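Local coordinates for invasion protein InvA (Salmonella enterica, PDB 2X49) that takes part in invasion of the intestinal epithelium as an export apparatus protein of the type III secretion system, seen here as its C-terminal domain, at residues Q103-T108 with D282-H287; R79-S84 with V121-L126; G234-V239 with D289-T294. One frame throughout, in Å; residues are numbered along the deposited sequence.

Interaction 1: residues Q103-T108 with D282-H287; sequences QYFWVT and DLLIAH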
loop_
_atom_site.group_PDB
_atom_site.type_symbol
_atom_site.label_atom_id
_atom_site.label_comp_id
_atom_site.label_asym_id
_atom_site.label_seq_id
_atom_site.Cartn_x
_atom_site.Cartn_y
_atom_site.Cartn_z
ATOM N N GLN A 103 -14.110 7.641 -0.316
ATOM C CA GLN A 103 -14.417 9.074 -0.384
ATOM C C GLN A 103 -13.285 9.891 0.211
ATOM O O GLN A 103 -12.591 9.478 1.148
ATOM C CB GLN A 103 -15.734 9.397 0.312
ATOM C CG GLN A 103 -17.036 9.111 -0.484
ATOM C CD GLN A 103 -18.283 9.534 0.284
ATOM O OE1 GLN A 103 -18.788 10.741 -0.010
ATOM N NE2 GLN A 103 -18.762 8.807 1.171
ATOM N N TYR A 104 -13.099 11.041 -0.415
ATOM C CA TYR A 104 -12.057 12.017 -0.013
ATOM C C TYR A 104 -12.681 13.379 0.197
ATOM O O TYR A 104 -13.411 13.856 -0.644
ATOM C CB TYR A 104 -10.975 12.110 -1.078
ATOM C CG TYR A 104 -10.352 10.784 -1.399
ATOM C CD1 TYR A 104 -9.205 10.378 -0.783
ATOM C CD2 TYR A 104 -10.924 9.940 -2.350
ATOM C CE1 TYR A 104 -8.659 9.157 -1.068
ATOM C CE2 TYR A 104 -10.379 8.703 -2.633
ATOM C CZ TYR A 104 -9.221 8.334 -1.996
ATOM O OH TYR A 104 -8.562 7.148 -2.212
ATOM N N PHE A 105 -12.330 13.998 1.317
ATOM C CA PHE A 105 -12.943 15.241 1.764
ATOM C C PHE A 105 -11.895 16.324 1.894
ATOM O O PHE A 105 -10.873 16.182 2.567
ATOM C CB PHE A 105 -13.655 15.003 3.108
ATOM C CG PHE A 105 -14.807 14.026 3.006
ATOM C CD1 PHE A 105 -16.086 14.458 2.706
ATOM C CD2 PHE A 105 -14.589 12.675 3.182
ATOM C CE1 PHE A 105 -17.125 13.547 2.571
ATOM C CE2 PHE A 105 -15.644 11.763 3.079
ATOM C CZ PHE A 105 -16.869 12.188 2.742
ATOM N N TRP A 106 -12.194 17.408 1.220
ATOM C CA TRP A 106 -11.268 18.548 1.165
ATOM C C TRP A 106 -11.999 19.815 1.686
ATOM O O TRP A 106 -13.182 20.081 1.386
ATOM C CB TRP A 106 -10.754 18.793 -0.252
ATOM C CG TRP A 106 -10.015 17.628 -0.914
ATOM C CD1 TRP A 106 -10.588 16.489 -1.458
ATOM C CD2 TRP A 106 -8.627 17.514 -1.099
ATOM N NE1 TRP A 106 -9.620 15.726 -1.979
ATOM C CE2 TRP A 106 -8.392 16.301 -1.765
ATOM C CE3 TRP A 106 -7.541 18.335 -0.798
ATOM C CZ2 TRP A 106 -7.103 15.878 -2.130
ATOM C CZ3 TRP A 106 -6.291 17.924 -1.132
ATOM C CH2 TRP A 106 -6.051 16.703 -1.818
ATOM N N VAL A 107 -11.214 20.628 2.402
ATOM C CA VAL A 107 -11.698 21.875 2.966
ATOM C C VAL A 107 -10.710 23.015 2.700
ATOM O O VAL A 107 -9.553 22.832 2.314
ATOM C CB VAL A 107 -11.978 21.762 4.490
ATOM C CG1 VAL A 107 -13.033 20.697 4.763
ATOM C CG2 VAL A 107 -10.727 21.495 5.248
ATOM N N THR A 108 -11.208 24.205 2.951
ATOM C CA THR A 108 -10.324 25.359 2.847
ATOM C C THR A 108 -9.272 25.356 3.926
ATOM O O THR A 108 -9.407 24.725 4.981
ATOM C CB THR A 108 -11.091 26.729 2.865
ATOM O OG1 THR A 108 -11.668 26.945 4.171
ATOM C CG2 THR A 108 -12.171 26.786 1.764
ATOM N N ASP A 282 -20.247 2.597 3.638
ATOM C CA ASP A 282 -20.622 3.861 4.316
ATOM C C ASP A 282 -19.478 4.505 5.083
ATOM O O ASP A 282 -19.659 5.485 5.813
ATOM C CB ASP A 282 -21.886 3.708 5.174
ATOM C CG ASP A 282 -21.678 2.861 6.433
ATOM O OD1 ASP A 282 -20.549 2.403 6.688
ATOM O OD2 ASP A 282 -22.690 2.686 7.166
ATOM N N LEU A 283 -18.299 3.980 4.833
ATOM C CA LEU A 283 -17.028 4.522 5.437
ATOM C C LEU A 283 -16.669 5.885 4.870
ATOM O O LEU A 283 -16.820 6.143 3.662
ATOM C CB LEU A 283 -15.832 3.603 5.245
ATOM C CG LEU A 283 -16.023 2.207 5.790
ATOM C CD1 LEU A 283 -14.779 1.399 5.570
ATOM C CD2 LEU A 283 -16.410 2.366 7.266
ATOM N N LEU A 284 -16.176 6.743 5.761
ATOM C CA LEU A 284 -15.794 8.125 5.402
ATOM C C LEU A 284 -14.298 8.386 5.419
ATOM O O LEU A 284 -13.848 9.525 5.130
ATOM C CB LEU A 284 -16.457 9.146 6.324
ATOM C CG LEU A 284 -17.967 9.168 6.327
ATOM C CD1 LEU A 284 -18.426 10.296 7.249
ATOM C CD2 LEU A 284 -18.519 9.389 4.918
ATOM N N ILE A 285 -13.565 7.351 5.788
ATOM C CA ILE A 285 -12.105 7.334 5.667
ATOM C C ILE A 285 -11.710 6.473 4.446
ATOM O O ILE A 285 -12.151 5.351 4.295
ATOM C CB ILE A 285 -11.456 6.847 6.960
ATOM C CG1 ILE A 285 -11.824 7.823 8.095
ATOM C CG2 ILE A 285 -9.975 6.739 6.826
ATOM C CD1 ILE A 285 -11.065 7.527 9.370
ATOM N N ALA A 286 -10.918 7.055 3.554
ATOM C CA ALA A 286 -10.487 6.350 2.312
ATOM C C ALA A 286 -9.752 5.065 2.630
ATOM O O ALA A 286 -9.047 4.957 3.611
ATOM C CB ALA A 286 -9.586 7.235 1.478
ATOM N N HIS A 287 -9.910 4.094 1.748
ATOM C CA HIS A 287 -9.331 2.760 1.973
ATOM C C HIS A 287 -7.835 2.743 2.121
ATOM O O HIS A 287 -7.333 1.934 2.905
ATOM C CB HIS A 287 -9.765 1.764 0.884
ATOM C CG HIS A 287 -11.246 1.617 0.806
ATOM N ND1 HIS A 287 -11.888 1.000 -0.251
ATOM C CD2 HIS A 287 -12.217 2.068 1.635
ATOM C CE1 HIS A 287 -13.196 1.066 -0.053
ATOM N NE2 HIS A 287 -13.422 1.709 1.082
HETATM O O HOH W 1 -11.623 10.107 3.498
HETATM O O HOH W 2 -13.941 6.060 2.243
#

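Interaction 2: residues R79-S84 with V121-L126; sequences RVVNYS and VLRNAL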
loop_
_atom_site.group_PDB
_atom_site.type_symbol
_atom_site.label_atom_id
_atom_site.label_comp_id
_atom_site.label_asym_id
_atom_site.label_seq_id
_atom_site.Cartn_x
_atom_site.Cartn_y
_atom_site.Cartn_z
ATOM N N ARG A 79 -6.755 18.240 2.735
ATOM C CA ARG A 79 -7.548 17.028 2.944
ATOM C C ARG A 79 -7.747 16.696 4.406
ATOM O O ARG A 79 -6.785 16.699 5.180
ATOM C CB ARG A 79 -6.896 15.845 2.243
ATOM C CG ARG A 79 -7.788 14.637 2.353
ATOM C CD ARG A 79 -7.269 13.330 1.760
ATOM N NE ARG A 79 -7.960 12.221 2.437
ATOM C CZ ARG A 79 -7.418 11.054 2.766
ATOM N NH1 ARG A 79 -6.153 10.788 2.466
ATOM N NH2 ARG A 79 -8.149 10.143 3.416
ATOM N N VAL A 80 -8.998 16.385 4.744
ATOM C CA VAL A 80 -9.399 15.905 6.096
ATOM C C VAL A 80 -9.315 14.397 6.095
ATOM O O VAL A 80 -10.184 13.681 5.632
ATOM C CB VAL A 80 -10.817 16.357 6.543
ATOM C CG1 VAL A 80 -11.020 16.083 8.074
ATOM C CG2 VAL A 80 -11.009 17.842 6.296
ATOM N N VAL A 81 -8.241 13.913 6.684
ATOM C CA VAL A 81 -7.931 12.439 6.652
ATOM C C VAL A 81 -8.937 11.603 7.421
ATOM O O VAL A 81 -9.419 10.586 6.934
ATOM C CB VAL A 81 -6.472 12.141 7.101
ATOM C CG1 VAL A 81 -6.144 10.616 7.133
ATOM C CG2 VAL A 81 -5.431 12.894 6.198
ATOM N N ASN A 82 -9.271 12.053 8.616
ATOM C CA ASN A 82 -10.234 11.371 9.499
ATOM C C ASN A 82 -11.576 12.094 9.554
ATOM O O ASN A 82 -12.189 12.293 10.593
ATOM C CB ASN A 82 -9.652 11.128 10.901
ATOM C CG ASN A 82 -9.338 12.414 11.643
ATOM O OD1 ASN A 82 -9.249 13.464 11.032
ATOM N ND2 ASN A 82 -9.157 12.334 12.964
ATOM N N TYR A 83 -12.049 12.426 8.370
ATOM C CA TYR A 83 -13.377 13.078 8.219
ATOM C C TYR A 83 -14.522 12.325 8.908
ATOM O O TYR A 83 -14.552 11.097 8.994
ATOM C CB TYR A 83 -13.721 13.198 6.734
ATOM C CG TYR A 83 -14.977 13.989 6.467
ATOM C CD1 TYR A 83 -14.960 15.371 6.422
ATOM C CD2 TYR A 83 -16.191 13.343 6.261
ATOM C CE1 TYR A 83 -16.126 16.105 6.192
ATOM C CE2 TYR A 83 -17.380 14.072 6.005
ATOM C CZ TYR A 83 -17.335 15.448 5.978
ATOM O OH TYR A 83 -18.518 16.133 5.732
ATOM N N SER A 84 -15.435 13.114 9.445
ATOM C CA SER A 84 -16.780 12.663 9.803
ATOM C C SER A 84 -17.842 13.700 9.470
ATOM O O SER A 84 -17.562 14.880 9.252
ATOM C CB SER A 84 -16.881 12.291 11.260
ATOM O OG SER A 84 -17.084 13.423 12.081
ATOM N N VAL A 121 -7.292 15.522 11.577
ATOM C CA VAL A 121 -5.963 15.464 11.002
ATOM C C VAL A 121 -6.043 15.882 9.550
ATOM O O VAL A 121 -6.871 15.388 8.799
ATOM C CB VAL A 121 -5.380 14.029 11.116
ATOM C CG1 VAL A 121 -4.163 13.876 10.261
ATOM C CG2 VAL A 121 -5.078 13.691 12.571
ATOM N N LEU A 122 -5.190 16.836 9.193
ATOM C CA LEU A 122 -5.156 17.378 7.834
ATOM C C LEU A 122 -3.887 17.002 7.116
ATOM O O LEU A 122 -2.809 16.814 7.694
ATOM C CB LEU A 122 -5.299 18.909 7.826
ATOM C CG LEU A 122 -6.482 19.557 8.520
ATOM C CD1 LEU A 122 -6.149 21.047 8.684
ATOM C CD2 LEU A 122 -7.796 19.423 7.762
ATOM N N ARG A 123 -4.051 16.855 5.828
ATOM C CA ARG A 123 -2.942 16.621 4.925
ATOM C C ARG A 123 -2.933 17.639 3.768
ATOM O O ARG A 123 -3.949 17.880 3.129
ATOM C CB ARG A 123 -3.063 15.195 4.356
ATOM C CG ARG A 123 -1.849 14.641 3.718
ATOM C CD ARG A 123 -2.076 13.181 3.233
ATOM N NE ARG A 123 -2.046 12.271 4.379
ATOM C CZ ARG A 123 -2.542 11.030 4.414
ATOM N NH1 ARG A 123 -3.168 10.507 3.373
ATOM N NH2 ARG A 123 -2.457 10.347 5.547
ATOM N N ASN A 124 -1.768 18.223 3.514
ATOM C CA ASN A 124 -1.629 19.093 2.341
ATOM C C ASN A 124 -1.659 18.343 1.049
ATOM O O ASN A 124 -1.442 17.117 0.964
ATOM C CB ASN A 124 -0.415 20.010 2.403
ATOM C CG ASN A 124 0.882 19.311 2.241
ATOM O OD1 ASN A 124 1.091 18.534 1.308
ATOM N ND2 ASN A 124 1.823 19.638 3.130
ATOM N N ALA A 125 -1.970 19.099 0.025
ATOM C CA ALA A 125 -2.343 18.537 -1.243
ATOM C C ALA A 125 -1.202 17.730 -1.911
ATOM O O ALA A 125 -1.427 16.622 -2.443
ATOM C CB ALA A 125 -2.967 19.566 -2.190
ATOM N N LEU A 126 0.018 18.248 -1.835
ATOM C CA LEU A 126 1.189 17.567 -2.470
ATOM C C LEU A 126 1.551 16.288 -1.693
ATOM O O LEU A 126 1.958 15.274 -2.257
ATOM C CB LEU A 126 2.367 18.521 -2.651
ATOM C CG LEU A 126 2.185 19.569 -3.754
ATOM C CD1 LEU A 126 3.400 20.525 -3.814
ATOM C CD2 LEU A 126 1.936 18.937 -5.109
#

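Interaction 3: residues G234-V239 with D289-T294; sequences GELRAV and DLVLLT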
loop_
_atom_site.group_PDB
_atom_site.type_symbol
_atom_site.label_atom_id
_atom_site.label_comp_id
_atom_site.label_asym_id
_atom_site.label_seq_id
_atom_site.Cartn_x
_atom_site.Cartn_y
_atom_site.Cartn_z
ATOM N N GLY A 234 1.257 8.289 13.613
ATOM C CA GLY A 234 -0.098 8.483 14.159
ATOM C C GLY A 234 -0.787 7.211 14.592
ATOM O O GLY A 234 -0.196 6.143 14.697
ATOM N N GLU A 235 -2.075 7.353 14.823
ATOM C CA GLU A 235 -2.890 6.228 15.265
ATOM C C GLU A 235 -3.155 5.331 14.050
ATOM O O GLU A 235 -3.214 5.779 12.909
ATOM C CB GLU A 235 -4.189 6.693 15.942
ATOM C CG GLU A 235 -5.365 6.843 15.011
ATOM C CD GLU A 235 -6.631 7.271 15.727
ATOM O OE1 GLU A 235 -6.562 7.547 16.940
ATOM O OE2 GLU A 235 -7.702 7.322 15.073
ATOM N N LEU A 236 -3.250 4.048 14.316
ATOM C CA LEU A 236 -3.648 3.103 13.272
ATOM C C LEU A 236 -5.162 3.062 13.149
ATOM O O LEU A 236 -5.883 2.756 14.104
ATOM C CB LEU A 236 -3.106 1.714 13.587
ATOM C CG LEU A 236 -3.293 0.632 12.556
ATOM C CD1 LEU A 236 -2.393 0.908 11.354
ATOM C CD2 LEU A 236 -2.961 -0.718 13.156
ATOM N N ARG A 237 -5.647 3.375 11.958
ATOM C CA ARG A 237 -7.094 3.351 11.677
ATOM C C ARG A 237 -7.428 2.034 11.006
ATOM O O ARG A 237 -6.828 1.705 10.010
ATOM C CB ARG A 237 -7.519 4.532 10.796
ATOM C CG ARG A 237 -7.083 5.845 11.361
ATOM C CD ARG A 237 -7.450 7.048 10.526
ATOM N NE ARG A 237 -7.128 8.234 11.317
ATOM C CZ ARG A 237 -5.981 8.900 11.254
ATOM N NH1 ARG A 237 -5.045 8.560 10.383
ATOM N NH2 ARG A 237 -5.775 9.924 12.055
ATOM N N ALA A 238 -8.381 1.322 11.587
ATOM C CA ALA A 238 -8.710 -0.070 11.223
ATOM C C ALA A 238 -10.180 -0.375 11.163
ATOM O O ALA A 238 -11.007 0.245 11.798
ATOM C CB ALA A 238 -8.041 -1.029 12.231
ATOM N N VAL A 239 -10.439 -1.346 10.293
ATOM C CA VAL A 239 -11.699 -2.096 10.215
ATOM C C VAL A 239 -11.414 -3.538 10.629
ATOM O O VAL A 239 -10.468 -4.162 10.194
ATOM C CB VAL A 239 -12.269 -2.038 8.786
ATOM C CG1 VAL A 239 -13.475 -2.980 8.630
ATOM C CG2 VAL A 239 -12.625 -0.585 8.387
ATOM N N ASP A 289 -6.076 4.624 3.621
ATOM C CA ASP A 289 -5.754 5.199 4.956
ATOM C C ASP A 289 -6.214 4.308 6.097
ATOM O O ASP A 289 -6.145 4.669 7.312
ATOM C CB ASP A 289 -6.337 6.618 5.085
ATOM C CG ASP A 289 -5.648 7.626 4.128
ATOM O OD1 ASP A 289 -4.407 7.810 4.202
ATOM O OD2 ASP A 289 -6.354 8.248 3.295
ATOM N N LEU A 290 -6.716 3.165 5.706
ATOM C CA LEU A 290 -7.201 2.094 6.613
ATOM C C LEU A 290 -6.393 0.843 6.494
ATOM O O LEU A 290 -5.697 0.643 5.528
ATOM C CB LEU A 290 -8.651 1.727 6.274
ATOM C CG LEU A 290 -9.720 2.776 6.563
ATOM C CD1 LEU A 290 -11.131 2.412 6.038
ATOM C CD2 LEU A 290 -9.795 3.182 8.048
ATOM N N VAL A 291 -6.555 -0.024 7.486
ATOM C CA VAL A 291 -6.181 -1.434 7.304
ATOM C C VAL A 291 -7.298 -2.308 7.784
ATOM O O VAL A 291 -8.076 -1.954 8.682
ATOM C CB VAL A 291 -4.862 -1.808 8.018
ATOM C CG1 VAL A 291 -3.653 -1.034 7.362
ATOM C CG2 VAL A 291 -4.964 -1.560 9.521
ATOM N N LEU A 292 -7.382 -3.487 7.186
ATOM C CA LEU A 292 -8.298 -4.519 7.676
ATOM C C LEU A 292 -7.501 -5.433 8.605
ATOM O O LEU A 292 -6.444 -5.789 8.271
ATOM C CB LEU A 292 -8.856 -5.315 6.507
ATOM C CG LEU A 292 -10.054 -6.183 6.658
ATOM C CD1 LEU A 292 -11.233 -5.464 7.355
ATOM C CD2 LEU A 292 -10.395 -6.542 5.210
ATOM N N LEU A 293 -8.048 -5.727 9.770
ATOM C CA LEU A 293 -7.377 -6.562 10.798
ATOM C C LEU A 293 -8.034 -7.910 10.892
ATOM O O LEU A 293 -9.233 -8.021 11.046
ATOM C CB LEU A 293 -7.476 -5.902 12.185
ATOM C CG LEU A 293 -6.836 -4.538 12.355
ATOM C CD1 LEU A 293 -7.006 -4.030 13.818
ATOM C CD2 LEU A 293 -5.382 -4.610 11.928
ATOM N N THR A 294 -7.202 -8.925 10.846
ATOM C CA THR A 294 -7.687 -10.297 10.948
ATOM C C THR A 294 -6.707 -11.251 11.591
ATOM O O THR A 294 -5.584 -10.918 11.881
ATOM C CB THR A 294 -8.050 -10.848 9.599
ATOM O OG1 THR A 294 -8.955 -11.944 9.807
ATOM C CG2 THR A 294 -6.804 -11.226 8.873
HETATM O O HOH W 3 -4.370 6.296 8.401
#

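Interaction 1: residues Q103-T108 with D282-H287
With CG set beside the backbone N and anti to the carbonyl carbon (chi1 -64°), the ring of Phe105 is carried up to Leu284, and a like first torsion in Leu284 (chi1 -61°) sets CG so that the CD2 branch can meet it. The two side chains run obliquely to one another, Phe105 CZ lying 3.9 Å from Leu284 CD2. The same methyl also meets Gln103: the extended glutamine chain runs alongside the leucine, pointing the same way, and leaves its amide NE2 3.8 Å from Leu284 CD2, a contact of packing alone. On the neighbouring strand position, where the side chain leaves toward the other face, Tyr104 closes on Ala286 with its ring carbon CE1 3.3 Å from the methyl CB, a tight fit with the methyl lying obliquely to the ring.

The backbones themselves are joined through two ordered waters. One gives protons to Gln103 O at 2.6 Å and Leu284 O at 2.8 Å, accepts weakly from Ala286 N, and sits in the plane of the Phe105 ring at its edge. The second takes the proton of Gln103 N at 3.0 Å and donates to Leu283 O, with a weak bond to Ile285 O. Water thus satisfies both the N and the O of Gln103.

In the fold, the irregular loop between helix 266-280 and strand 291-294 lies against strand 102-107 of the antiparallel sheet. Strands 95-99 and 78-80 flank that strand, Tyr83 stacks on Phe105, and Glu128 of helix 125-139 touches Tyr104.

Interaction 2: residues R79-S84 with V121-L126
Arg79 O takes the shortest polar bond here, from Arg123 N at 2.8 Å, and Leu122 CA adds a CA-H...O contact to the same oxygen at 3.2 Å. The return bond, Arg79 N to Arg123 O, makes this an antiparallel hydrogen-bonded pair; Val80 and Leu122 form the adjoining non-hydrogen-bonded pair. Beyond the strand, Val81 N reaches Val121 O at 2.9 Å. Asn82 turns its CG between the backbone N and carbonyl carbon (chi1 64°), which brings OD1 2.9 Å from Val121 N in a nearly straight bond (176°), the donor tilted out of the amide plane.

On one face, Arg79 and Arg123 run side by side with their guanidinium planes almost perpendicular, NH1 to NH1 only 3.1 Å. Glu128 and Asp289, which form salt bridges to both arginines, probably offset the charge. Val81 CG2 sits 3.8 Å above the centre of the Arg123 guanidinium. On the other face Val80 CG2 meets Leu122 CD2 at 3.9 Å.

Strand 122-124 is one edge of the four-stranded antiparallel sheet, beside 78-80, which borders 102-107 in turn. Helix 109-116 packs against Val80 and Leu122 on their face of the sheet, while helix 125-139 follows directly from the edge strand.

Interaction 3: residues G234-V239 with D289-T294
Strands 236-239 and 291-294 are neighbours in the four-stranded parallel sheet of this C-terminal domain, and their short axes diverge by 64°, a strong twist. Three backbone hydrogen bonds hold them in parallel register. Val291 N donates to Arg237 O at 3.1 Å, Val239 N to Val291 O at 2.9 Å, and Leu293 N to Val239 O, also at 2.9 Å. CA-H...O contacts from Leu290, Ala238 and Leu292 supplement them on the same three carbonyls.

Apolar packing fills both faces. On the face of Ala238 and Val291, Leu293 CD1 rests on Ala238 CB at 3.5 Å, while Leu236 CD1 meets Val291 CG2 with the two side chains crossing at about a right angle. Phe230 of helix 223-231 covers Leu236 and Val291 there. On the face of Val239 and Leu292, CG1 of Val239, anti to its own nitrogen (chi1 172°), comes 3.6 Å from Leu292 CD1, and its other branch, CG2, leans toward Leu290 CD1. Ile330 of strand 327-332 touches Val239 and Leu290, and helix 299-306 packs on Leu292.

The polar side-chain contact across the strands runs from Arg237, whose aliphatic CB lies against Leu290 CD2 at 3.8 Å. Its guanidinium meets a water at its edge, in plane: the water accepts from Arg237 NH1 at 3.1 Å and donates to Asp289 O at 2.6 Å.

Interactions 1 and 2 have centres 8 Å apart and share the antiparallel sheet, in which strands 102-107 and 78-80 are neighbours: Phe105 O probably takes a hydrogen bond from Val80 N. Interaction 3 belongs to the separate parallel sheet, its centre 15 and 16 Å from those of the other two. Through Asp289 it reaches the arginines of interaction 2, and Leu290 packs on Leu283 and Ile285 of interaction 1. Along the chain, interaction 1 crosses both others, its segments alternating with theirs, while interaction 2 closes before interaction 3 opens. Residues 282-294 run from a loop lying against the antiparallel sheet into strand 291-294 of the parallel one, tying the two parts of the C-terminal domain together.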